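Long-range contacts in MgGH51 (Meripilus giganteus, PDB 6ZPZ), which probably hydrolyses alpha-L-arabinofuranosidic linkages, releasing terminal arabinose, as a fungal glycoside hydrolase of family 51: residues Y18-E23 against A480-H485; F225-G230 against L272-F277; Y402-W407 against N438-T443. One frame throughout, in Å; residues are numbered along the deposited sequence.

Interaction 1 of 3, residues Y18-E23 against A480-H485; sequences YGLMFE and APLLQH. With LX5 ([(1~{S},2~{S},3~{S},4~{S})-2-(hydroxymethyl)-3,4-bis(oxidanyl)cyclopentyl] hydrogen sulfate), chain G.
L20, M21 and F22 meet A480, L482 and L483 in a buried, mainly apolar contact near the centre of the chain, where the first strand of the barrel, 20-21, comes up against the chain just past the last, 474-479. L482 lies at the middle of the contact. A trans chi1 (-180°) turns its fork toward L20, with CD1 3.8 Å from L20 CD2, while its CD2 rests between L20 and the rim of the F22 ring. L483 CD1 meets that ring at its edge, in plane, 3.8 Å from F22 CE2. Branched leucines suit these places because each methyl can serve a different neighbour. M21 bends at chi2 (-84°) and again at chi3, bringing CE to 3.5 Å from A480 CB, a spot where a small methyl leaves room for the thioether. The two backbones are joined by a water, which donates to M21 O and accepts from L482 N, both at 2.9 Å. Beyond the apolar patch, E23 OE2 accepts a 2.6 Å hydrogen bond from LX5 O8, and E23 OE1 is held by N232 N and W261 NE1. Strand 20-21 thus meets the chain leaving 474-479, with the ligand at the C-terminal strand ends, as in (beta/alpha)8 barrels.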
loop_
_atom_site.group_PDB
_atom_site.type_symbol
_atom_site.label_atom_id
_atom_site.label_comp_id
_atom_site.label_asym_id
_atom_site.label_seq_id
_atom_site.Cartn_x
_atom_site.Cartn_y
_atom_site.Cartn_z
ATOM N N TYR A 18 -7.128 -13.797 -2.071
ATOM C CA TYR A 18 -7.190 -12.545 -1.273
ATOM C C TYR A 18 -5.829 -11.879 -1.143
ATOM O O TYR A 18 -4.859 -12.483 -0.715
ATOM C CB TYR A 18 -7.788 -12.777 0.114
ATOM C CG TYR A 18 -9.143 -13.439 0.027
ATOM C CD1 TYR A 18 -10.254 -12.754 -0.454
ATOM C CD2 TYR A 18 -9.287 -14.782 0.338
ATOM C CE1 TYR A 18 -11.488 -13.366 -0.565
ATOM C CE2 TYR A 18 -10.522 -15.403 0.241
ATOM C CZ TYR A 18 -11.622 -14.691 -0.190
ATOM O OH TYR A 18 -12.812 -15.334 -0.275
ATOM N N GLY A 19 -5.765 -10.602 -1.513
ATOM C CA GLY A 19 -4.500 -9.888 -1.344
ATOM C C GLY A 19 -4.709 -8.398 -1.399
ATOM O O GLY A 19 -5.848 -7.956 -1.211
ATOM N N LEU A 20 -3.613 -7.684 -1.630
ATOM C CA LEU A 20 -3.557 -6.228 -1.377
ATOM C C LEU A 20 -3.283 -5.534 -2.692
ATOM O O LEU A 20 -2.614 -6.113 -3.544
ATOM C CB LEU A 20 -2.430 -5.901 -0.410
ATOM C CG LEU A 20 -2.492 -6.586 0.942
ATOM C CD1 LEU A 20 -1.396 -6.030 1.827
ATOM C CD2 LEU A 20 -3.871 -6.427 1.550
ATOM N N MET A 21 -3.780 -4.324 -2.801
ATOM C CA MET A 21 -3.532 -3.468 -3.962
ATOM C C MET A 21 -2.913 -2.222 -3.370
ATOM O O MET A 21 -3.504 -1.623 -2.491
ATOM C CB MET A 21 -4.832 -3.122 -4.699
ATOM C CG MET A 21 -4.594 -2.264 -5.914
ATOM S SD MET A 21 -4.475 -0.534 -5.430
ATOM C CE MET A 21 -5.569 0.154 -6.684
ATOM N N PHE A 22 -1.729 -1.874 -3.840
ATOM C CA PHE A 22 -0.959 -0.772 -3.251
ATOM C C PHE A 22 -0.496 0.162 -4.354
ATOM O O PHE A 22 0.104 -0.239 -5.338
ATOM C CB PHE A 22 0.232 -1.305 -2.479
ATOM C CG PHE A 22 0.991 -0.192 -1.804
ATOM C CD1 PHE A 22 2.001 0.469 -2.469
ATOM C CD2 PHE A 22 0.667 0.222 -0.521
ATOM C CE1 PHE A 22 2.703 1.487 -1.836
ATOM C CE2 PHE A 22 1.357 1.267 0.096
ATOM C CZ PHE A 22 2.364 1.892 -0.569
ATOM N N GLU A 23 -0.678 1.428 -4.088
ATOM C CA GLU A 23 0.149 2.466 -4.723
ATOM C C GLU A 23 0.380 3.521 -3.657
ATOM O O GLU A 23 -0.316 3.462 -2.633
ATOM C CB GLU A 23 -0.615 3.053 -5.900
ATOM C CG GLU A 23 -1.814 3.851 -5.433
ATOM C CD GLU A 23 -2.723 4.285 -6.554
ATOM O OE1 GLU A 23 -2.271 5.034 -7.447
ATOM O OE2 GLU A 23 -3.864 3.884 -6.510
ATOM N N ALA A 480 -9.432 -1.531 -2.586
ATOM C CA ALA A 480 -8.577 -0.373 -2.872
ATOM C C ALA A 480 -9.321 0.914 -2.545
ATOM O O ALA A 480 -10.512 1.030 -2.754
ATOM C CB ALA A 480 -8.118 -0.409 -4.305
ATOM N N PRO A 481 -8.631 1.962 -2.086
ATOM C CA PRO A 481 -7.224 1.871 -1.737
ATOM C C PRO A 481 -6.976 1.145 -0.405
ATOM O O PRO A 481 -7.846 1.114 0.411
ATOM C CB PRO A 481 -6.790 3.330 -1.609
ATOM C CG PRO A 481 -7.844 4.099 -2.373
ATOM C CD PRO A 481 -9.127 3.340 -2.118
ATOM N N LEU A 482 -5.741 0.729 -0.190
ATOM C CA LEU A 482 -5.339 -0.063 0.994
ATOM C C LEU A 482 -5.139 0.877 2.181
ATOM O O LEU A 482 -5.573 0.531 3.263
ATOM C CB LEU A 482 -4.037 -0.773 0.650
ATOM C CG LEU A 482 -3.440 -1.663 1.733
ATOM C CD1 LEU A 482 -4.402 -2.729 2.193
ATOM C CD2 LEU A 482 -2.175 -2.280 1.201
ATOM N N LEU A 483 -4.419 1.980 1.984
ATOM C CA LEU A 483 -3.849 2.788 3.088
ATOM C C LEU A 483 -4.242 4.253 2.995
ATOM O O LEU A 483 -4.315 4.789 1.896
ATOM C CB LEU A 483 -2.323 2.645 3.078
ATOM C CG LEU A 483 -1.796 1.326 3.664
ATOM C CD1 LEU A 483 -0.291 1.247 3.510
ATOM C CD2 LEU A 483 -2.178 1.138 5.124
ATOM N N GLN A 484 -4.348 4.897 4.131
ATOM C CA GLN A 484 -4.769 6.307 4.228
ATOM C C GLN A 484 -4.070 6.972 5.408
ATOM O O GLN A 484 -4.330 6.595 6.592
ATOM C CB GLN A 484 -6.277 6.415 4.435
ATOM C CG GLN A 484 -6.775 7.848 4.599
ATOM C CD GLN A 484 -8.175 7.900 5.139
ATOM O OE1 GLN A 484 -8.728 6.900 5.615
ATOM N NE2 GLN A 484 -8.762 9.077 5.074
ATOM N N HIS A 485 -3.300 8.000 5.086
ATOM C CA HIS A 485 -2.829 8.977 6.085
ATOM C C HIS A 485 -4.003 9.936 6.297
ATOM O O HIS A 485 -4.360 10.645 5.349
ATOM C CB HIS A 485 -1.513 9.662 5.635
ATOM C CG HIS A 485 -0.839 10.313 6.786
ATOM N ND1 HIS A 485 -1.556 11.105 7.674
ATOM C CD2 HIS A 485 0.423 10.230 7.281
ATOM C CE1 HIS A 485 -0.750 11.501 8.658
ATOM N NE2 HIS A 485 0.489 11.010 8.427
HETATM C C1 LX5 G . -8.646 4.074 -8.723
HETATM C C2 LX5 G . -8.268 2.961 -9.671
HETATM C C6 LX5 G . -7.529 4.460 -6.393
HETATM C C5 LX5 G . -7.392 4.439 -7.921
HETATM C C3 LX5 G . -6.779 2.988 -9.855
HETATM C C4 LX5 G . -6.324 3.530 -8.501
HETATM O O7 LX5 G . -7.781 3.158 -5.852
HETATM O O8 LX5 G . -5.218 4.426 -8.630
HETATM O O9 LX5 G . -6.248 1.714 -10.253
HETATM O O10 LX5 G . -8.927 5.046 -9.725
HETATM S S11 LX5 G . -10.054 6.007 -9.561
HETATM O O12 LX5 G . -9.473 6.625 -8.372
HETATM O O13 LX5 G . -10.228 6.911 -10.695
HETATM O O14 LX5 G . -11.262 5.142 -9.417
HETATM O O HOH W 1 -4.006 1.217 -2.512
#

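Interaction 2 of 3, residues F225-G230 against L272-F277; sequences FRFPGG and LEYLQF. With LX5 ([(1~{S},2~{S},3~{S},4~{S})-2-(hydroxymethyl)-3,4-bis(oxidanyl)cyclopentyl] hydrogen sulfate), chain G.
Y274 lies against F227 and F225 at once, and the three rings, with F277, make an aromatic cluster between strand 225-227 and helix 272-277. The closest approach is that of F227: its CD2 sits over one face of the Y274 ring, offset toward the rim, 3.5 Å from Y274 CD2. The two side chains lie alongside, running opposite ways, with planes inclined at 39°. Y274 CB also makes an off-centre CH-pi contact with the F227 ring, 4.2 Å from its centroid. F225 and Y274 touch at their margins, CE1 to Y274 CD1 at 3.7 Å. On the same side of the F225 ring, but in a direction well away from Y274, F277 turns an edge toward the F225 face in an offset edge-to-face pair, planes at 81°.

The F225 and F227 side chains leave the strand toward the helix, and that of R226 leaves on the opposite side to form salt bridges with E347 and D398. A chi1 of 84° sets F227 CG between the backbone N and carbonyl carbon, bringing its ring alongside Y274. Y274 and F277, three residues apart, share one helix face. The axes run antiparallel 10.7 Å apart, a spacing that large flat rings can fill. Apolar and aromatic throughout, the interface relies on shape and dispersion rather than directional polar bonds, as suits the buried layer of a beta-alpha-beta crossover, helix 271-281 linking parallel strands 224-227 and 284-289.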
loop_
_atom_site.group_PDB
_atom_site.type_symbol
_atom_site.label_atom_id
_atom_site.label_comp_id
_atom_site.label_asym_id
_atom_site.label_seq_id
_atom_site.Cartn_x
_atom_site.Cartn_y
_atom_site.Cartn_z
ATOM N N PHE A 225 0.380 -8.956 -3.553
ATOM C CA PHE A 225 0.497 -7.495 -3.394
ATOM C C PHE A 225 0.626 -6.914 -4.793
ATOM O O PHE A 225 1.606 -7.237 -5.473
ATOM C CB PHE A 225 1.709 -7.227 -2.525
ATOM C CG PHE A 225 1.889 -5.825 -2.047
ATOM C CD1 PHE A 225 2.470 -4.873 -2.871
ATOM C CD2 PHE A 225 1.594 -5.493 -0.735
ATOM C CE1 PHE A 225 2.737 -3.600 -2.393
ATOM C CE2 PHE A 225 1.844 -4.213 -0.267
ATOM C CZ PHE A 225 2.412 -3.272 -1.097
ATOM N N ARG A 226 -0.391 -6.204 -5.248
ATOM C CA ARG A 226 -0.380 -5.614 -6.614
ATOM C C ARG A 226 0.230 -4.221 -6.461
ATOM O O ARG A 226 -0.189 -3.480 -5.594
ATOM C CB ARG A 226 -1.769 -5.560 -7.251
ATOM C CG ARG A 226 -1.831 -4.959 -8.655
ATOM C CD ARG A 226 -3.127 -4.166 -8.753
ATOM N NE ARG A 226 -3.297 -3.319 -9.931
ATOM C CZ ARG A 226 -4.417 -2.643 -10.208
ATOM N NH1 ARG A 226 -5.451 -2.732 -9.383
ATOM N NH2 ARG A 226 -4.504 -1.877 -11.302
ATOM N N PHE A 227 1.234 -3.928 -7.260
ATOM C CA PHE A 227 2.050 -2.711 -7.102
ATOM C C PHE A 227 2.705 -2.455 -8.444
ATOM O O PHE A 227 2.735 -3.327 -9.312
ATOM C CB PHE A 227 3.097 -2.888 -5.993
ATOM C CG PHE A 227 4.362 -3.580 -6.431
ATOM C CD1 PHE A 227 4.357 -4.922 -6.760
ATOM C CD2 PHE A 227 5.517 -2.863 -6.651
ATOM C CE1 PHE A 227 5.497 -5.556 -7.213
ATOM C CE2 PHE A 227 6.670 -3.502 -7.081
ATOM C CZ PHE A 227 6.646 -4.831 -7.423
ATOM N N PRO A 228 3.269 -1.258 -8.689
ATOM C CA PRO A 228 3.211 -0.106 -7.794
ATOM C C PRO A 228 2.015 0.813 -8.077
ATOM O O PRO A 228 1.939 1.892 -7.523
ATOM C CB PRO A 228 4.551 0.537 -8.146
ATOM C CG PRO A 228 4.702 0.351 -9.628
ATOM C CD PRO A 228 4.117 -1.015 -9.855
ATOM N N GLY A 229 1.093 0.373 -8.945
ATOM C CA GLY A 229 -0.208 1.041 -9.116
ATOM C C GLY A 229 -1.063 0.361 -10.176
ATOM O O GLY A 229 -0.579 -0.506 -10.892
ATOM N N GLY A 230 -2.307 0.829 -10.345
ATOM C CA GLY A 230 -2.766 2.097 -9.820
ATOM C C GLY A 230 -2.376 3.307 -10.679
ATOM O O GLY A 230 -1.466 3.256 -11.472
ATOM N N LEU A 272 13.072 -2.857 -4.822
ATOM C CA LEU A 272 13.698 -3.882 -3.949
ATOM C C LEU A 272 12.986 -3.888 -2.600
ATOM O O LEU A 272 12.798 -4.969 -2.098
ATOM C CB LEU A 272 15.194 -3.671 -3.762
ATOM C CG LEU A 272 15.920 -4.848 -3.100
ATOM C CD1 LEU A 272 15.734 -6.145 -3.877
ATOM C CD2 LEU A 272 17.388 -4.558 -2.928
ATOM N N GLU A 273 12.619 -2.728 -2.041
ATOM C CA GLU A 273 11.948 -2.695 -0.730
ATOM C C GLU A 273 10.596 -3.398 -0.874
ATOM O O GLU A 273 10.237 -4.128 0.066
ATOM C CB GLU A 273 11.756 -1.298 -0.157
ATOM C CG GLU A 273 13.063 -0.627 0.182
ATOM C CD GLU A 273 13.832 -0.074 -0.989
ATOM O OE1 GLU A 273 13.205 0.075 -2.084
ATOM O OE2 GLU A 273 15.059 0.120 -0.835
ATOM N N TYR A 274 9.868 -3.182 -1.978
ATOM C CA TYR A 274 8.608 -3.934 -2.225
ATOM C C TYR A 274 8.874 -5.452 -2.167
ATOM O O TYR A 274 8.236 -6.206 -1.386
ATOM C CB TYR A 274 7.982 -3.583 -3.578
ATOM C CG TYR A 274 7.225 -2.287 -3.626
ATOM C CD1 TYR A 274 6.057 -2.112 -2.905
ATOM C CD2 TYR A 274 7.650 -1.251 -4.442
ATOM C CE1 TYR A 274 5.336 -0.939 -2.987
ATOM C CE2 TYR A 274 6.926 -0.080 -4.555
ATOM C CZ TYR A 274 5.785 0.087 -3.794
ATOM O OH TYR A 274 5.050 1.219 -3.927
ATOM N N LEU A 275 9.845 -5.922 -2.952
ATOM C CA LEU A 275 10.111 -7.384 -3.086
ATOM C C LEU A 275 10.587 -7.967 -1.748
ATOM O O LEU A 275 10.182 -9.077 -1.370
ATOM C CB LEU A 275 11.167 -7.567 -4.171
ATOM C CG LEU A 275 10.714 -7.196 -5.573
ATOM C CD1 LEU A 275 11.905 -7.072 -6.484
ATOM C CD2 LEU A 275 9.744 -8.240 -6.109
ATOM N N GLN A 276 11.381 -7.206 -1.026
ATOM C CA GLN A 276 11.873 -7.587 0.323
ATOM C C GLN A 276 10.667 -7.753 1.239
ATOM O O GLN A 276 10.641 -8.716 1.987
ATOM C CB GLN A 276 12.899 -6.589 0.863
ATOM C CG GLN A 276 14.234 -6.652 0.127
ATOM C CD GLN A 276 15.375 -5.760 0.591
ATOM O OE1 GLN A 276 16.543 -6.185 0.531
ATOM N NE2 GLN A 276 15.070 -4.526 0.988
ATOM N N PHE A 277 9.691 -6.848 1.150
ATOM C CA PHE A 277 8.458 -6.934 1.953
ATOM C C PHE A 277 7.703 -8.220 1.618
ATOM O O PHE A 277 7.192 -8.888 2.506
ATOM C CB PHE A 277 7.602 -5.691 1.738
ATOM C CG PHE A 277 6.316 -5.674 2.530
ATOM C CD1 PHE A 277 6.323 -5.821 3.904
ATOM C CD2 PHE A 277 5.098 -5.458 1.912
ATOM C CE1 PHE A 277 5.142 -5.781 4.638
ATOM C CE2 PHE A 277 3.915 -5.398 2.651
ATOM C CZ PHE A 277 3.941 -5.565 4.024
HETATM C C1 LX5 G . -8.646 4.074 -8.723
HETATM C C2 LX5 G . -8.268 2.961 -9.671
HETATM C C6 LX5 G . -7.529 4.460 -6.393
HETATM C C5 LX5 G . -7.392 4.439 -7.921
HETATM C C3 LX5 G . -6.779 2.988 -9.855
HETATM C C4 LX5 G . -6.324 3.530 -8.501
HETATM O O7 LX5 G . -7.781 3.158 -5.852
HETATM O O8 LX5 G . -5.218 4.426 -8.630
HETATM O O9 LX5 G . -6.248 1.714 -10.253
HETATM O O10 LX5 G . -8.927 5.046 -9.725
HETATM S S11 LX5 G . -10.054 6.007 -9.561
HETATM O O12 LX5 G . -9.473 6.625 -8.372
HETATM O O13 LX5 G . -10.228 6.911 -10.695
HETATM O O14 LX5 G . -11.262 5.142 -9.417
#

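Interaction 3 of 3, residues Y402-W407 against N438-T443; sequences YQTPTW and NDLFGT. With LX5 ([(1~{S},2~{S},3~{S},4~{S})-2-(hydroxymethyl)-3,4-bis(oxidanyl)cyclopentyl] hydrogen sulfate), chain G.
L440 packs both methyls against one side of the strand end at 402-404: CD1 lies 3.6 Å from Y402 O and 3.8 Å from Q403 NE2, while CD2 rests by Q403 C and comes to 3.9 Å from T404 CG2. The L440 side chain is roughly perpendicular to that of T404 and oblique to that of Q403, a fork that a leucine, branched at CG, is well made to form. Next to it, the F441 side chain runs roughly perpendicular to that of Y402 and brings CE1 to 4.0 Å from Y402 CB; one face of its ring, toward the rim, is covered by L440 CB. Y402 sends its ring on toward the ligand, where OH and LX5 O7 share a 2.7 Å hydrogen bond lying at the ring edge, in plane; a phenol suits the spot, apolar along its length and polar at its end.

Q403 is placed between W407 and L440: its CG lies 3.3 Å above the W407 ring plane, offset toward the rim, and a bend at chi2 (-62°) folds the amide back so that OE1 accepts from T404 N at 2.9 Å. T404 is the N-cap of the helix that follows, its OG1 accepting from W407 N at 3.0 Å. The contact thus lies where strand 396-403 passes into helix 405-410, with strand 424-432 pairing alongside through Q403, and the 438-443 loop, on its way to helix 454-469, packed across the junction.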
loop_
_atom_site.group_PDB
_atom_site.type_symbol
_atom_site.label_atom_id
_atom_site.label_comp_id
_atom_site.label_asym_id
_atom_site.label_seq_id
_atom_site.Cartn_x
_atom_site.Cartn_y
_atom_site.Cartn_z
ATOM N N TYR A 402 -16.041 0.458 -8.100
ATOM C CA TYR A 402 -16.450 1.303 -6.959
ATOM C C TYR A 402 -17.966 1.457 -7.028
ATOM O O TYR A 402 -18.495 1.811 -8.104
ATOM C CB TYR A 402 -15.688 2.618 -7.013
ATOM C CG TYR A 402 -14.241 2.499 -6.611
ATOM C CD1 TYR A 402 -13.853 1.687 -5.558
ATOM C CD2 TYR A 402 -13.263 3.222 -7.268
ATOM C CE1 TYR A 402 -12.537 1.615 -5.175
ATOM C CE2 TYR A 402 -11.934 3.157 -6.892
ATOM C CZ TYR A 402 -11.570 2.325 -5.851
ATOM O OH TYR A 402 -10.284 2.276 -5.418
ATOM N N GLN A 403 -18.652 1.144 -5.933
ATOM C CA GLN A 403 -20.140 1.134 -5.974
ATOM C C GLN A 403 -20.674 1.300 -4.549
ATOM O O GLN A 403 -19.863 1.553 -3.603
ATOM C CB GLN A 403 -20.628 -0.136 -6.710
ATOM C CG GLN A 403 -21.206 0.095 -8.112
ATOM C CD GLN A 403 -22.442 0.980 -8.123
ATOM O OE1 GLN A 403 -23.073 1.207 -7.103
ATOM N NE2 GLN A 403 -22.780 1.519 -9.284
ATOM N N THR A 404 -21.994 1.220 -4.408
ATOM C CA THR A 404 -22.687 1.355 -3.117
ATOM C C THR A 404 -22.592 0.010 -2.424
ATOM O O THR A 404 -22.480 -1.006 -3.099
ATOM C CB THR A 404 -24.166 1.742 -3.297
ATOM O OG1 THR A 404 -24.760 0.624 -3.955
ATOM C CG2 THR A 404 -24.404 3.018 -4.071
ATOM N N PRO A 405 -22.698 -0.049 -1.072
ATOM C CA PRO A 405 -22.762 -1.322 -0.354
ATOM C C PRO A 405 -23.825 -2.276 -0.887
ATOM O O PRO A 405 -23.573 -3.484 -0.962
ATOM C CB PRO A 405 -23.136 -0.917 1.074
ATOM C CG PRO A 405 -22.543 0.467 1.194
ATOM C CD PRO A 405 -22.718 1.099 -0.171
ATOM N N THR A 406 -24.982 -1.702 -1.235
ATOM C CA THR A 406 -26.135 -2.441 -1.789
ATOM C C THR A 406 -25.702 -3.084 -3.109
ATOM O O THR A 406 -26.015 -4.263 -3.318
ATOM C CB THR A 406 -27.353 -1.506 -1.895
ATOM O OG1 THR A 406 -27.753 -1.180 -0.551
ATOM C CG2 THR A 406 -28.492 -2.097 -2.699
ATOM N N TRP A 407 -24.979 -2.340 -3.950
ATOM C CA TRP A 407 -24.586 -2.846 -5.278
ATOM C C TRP A 407 -23.782 -4.127 -5.055
ATOM O O TRP A 407 -24.045 -5.107 -5.735
ATOM C CB TRP A 407 -23.792 -1.802 -6.079
ATOM C CG TRP A 407 -23.388 -2.302 -7.433
ATOM C CD1 TRP A 407 -24.041 -2.074 -8.615
ATOM C CD2 TRP A 407 -22.304 -3.206 -7.747
ATOM N NE1 TRP A 407 -23.427 -2.748 -9.636
ATOM C CE2 TRP A 407 -22.354 -3.441 -9.141
ATOM C CE3 TRP A 407 -21.269 -3.804 -7.020
ATOM C CZ2 TRP A 407 -21.413 -4.230 -9.799
ATOM C CZ3 TRP A 407 -20.362 -4.620 -7.669
ATOM C CH2 TRP A 407 -20.450 -4.846 -9.038
ATOM N N ASN A 438 -26.127 7.756 -7.064
ATOM C CA ASN A 438 -26.183 8.869 -8.042
ATOM C C ASN A 438 -24.882 9.687 -7.994
ATOM O O ASN A 438 -24.619 10.442 -8.921
ATOM C CB ASN A 438 -27.425 9.728 -7.811
ATOM C CG ASN A 438 -27.608 10.726 -8.931
ATOM O OD1 ASN A 438 -27.589 10.343 -10.107
ATOM N ND2 ASN A 438 -27.734 12.002 -8.586
ATOM N N ASP A 439 -24.056 9.511 -6.963
ATOM C CA ASP A 439 -22.853 10.358 -6.733
ATOM C C ASP A 439 -21.852 9.573 -5.874
ATOM O O ASP A 439 -21.689 9.878 -4.630
ATOM C CB ASP A 439 -23.222 11.687 -6.076
ATOM C CG ASP A 439 -22.089 12.688 -6.149
ATOM O OD1 ASP A 439 -21.150 12.461 -6.958
ATOM O OD2 ASP A 439 -22.161 13.682 -5.414
ATOM N N LEU A 440 -21.279 8.561 -6.515
ATOM C CA LEU A 440 -20.317 7.603 -5.915
ATOM C C LEU A 440 -19.055 8.365 -5.517
ATOM O O LEU A 440 -18.512 8.061 -4.445
ATOM C CB LEU A 440 -19.989 6.512 -6.932
ATOM C CG LEU A 440 -21.131 5.563 -7.250
ATOM C CD1 LEU A 440 -20.757 4.644 -8.393
ATOM C CD2 LEU A 440 -21.517 4.741 -6.028
ATOM N N PHE A 441 -18.638 9.349 -6.324
ATOM C CA PHE A 441 -17.317 10.020 -6.173
ATOM C C PHE A 441 -17.466 11.385 -5.511
ATOM O O PHE A 441 -16.506 12.165 -5.520
ATOM C CB PHE A 441 -16.647 10.057 -7.536
ATOM C CG PHE A 441 -16.601 8.688 -8.143
ATOM C CD1 PHE A 441 -15.791 7.714 -7.590
ATOM C CD2 PHE A 441 -17.420 8.345 -9.213
ATOM C CE1 PHE A 441 -15.746 6.440 -8.137
ATOM C CE2 PHE A 441 -17.374 7.072 -9.761
ATOM C CZ PHE A 441 -16.540 6.119 -9.219
ATOM N N GLY A 442 -18.614 11.613 -4.874
ATOM C CA GLY A 442 -18.996 12.911 -4.305
ATOM C C GLY A 442 -18.408 13.145 -2.931
ATOM O O GLY A 442 -17.469 12.450 -2.539
ATOM N N THR A 443 -18.953 14.135 -2.247
ATOM C CA THR A 443 -18.572 14.528 -0.876
ATOM C C THR A 443 -19.225 13.572 0.122
ATOM O O THR A 443 -20.199 12.876 -0.254
ATOM C CB THR A 443 -19.013 15.965 -0.587
ATOM O OG1 THR A 443 -20.441 15.937 -0.572
ATOM C CG2 THR A 443 -18.472 16.956 -1.591
HETATM C C1 LX5 G . -8.646 4.074 -8.723
HETATM C C2 LX5 G . -8.268 2.961 -9.671
HETATM C C6 LX5 G . -7.529 4.460 -6.393
HETATM C C5 LX5 G . -7.392 4.439 -7.921
HETATM C C3 LX5 G . -6.779 2.988 -9.855
HETATM C C4 LX5 G . -6.324 3.530 -8.501
HETATM O O7 LX5 G . -7.781 3.158 -5.852
HETATM O O8 LX5 G . -5.218 4.426 -8.630
HETATM O O9 LX5 G . -6.248 1.714 -10.253
HETATM O O10 LX5 G . -8.927 5.046 -9.725
HETATM S S11 LX5 G . -10.054 6.007 -9.561
HETATM O O12 LX5 G . -9.473 6.625 -8.372
HETATM O O13 LX5 G . -10.228 6.911 -10.695
HETATM O O14 LX5 G . -11.262 5.142 -9.417
#

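All three contacts touch the parallel sheet of the catalytic barrel and the bound LX5, but they differ in depth. Interactions 1 and 2 are buried; interaction 3 is partly buried and lies farthest from the chain centre. Interactions 1 and 2 hold neighbouring strands, 20-21 and 224-227, probably hydrogen-bonded through L20 O to R226 N and R226 O to F22 N. Interaction 1 joins the two ends of the sheet with mostly aliphatic side chains, the M21 thioether, the F22 ring and a water, whereas interaction 2 lays aromatic rings between strand and helix. Interaction 3 uses loop side chains against a capped strand-to-helix turn, and it meets interaction 1 where Y402 OH makes a weak hydrogen bond with A480 O.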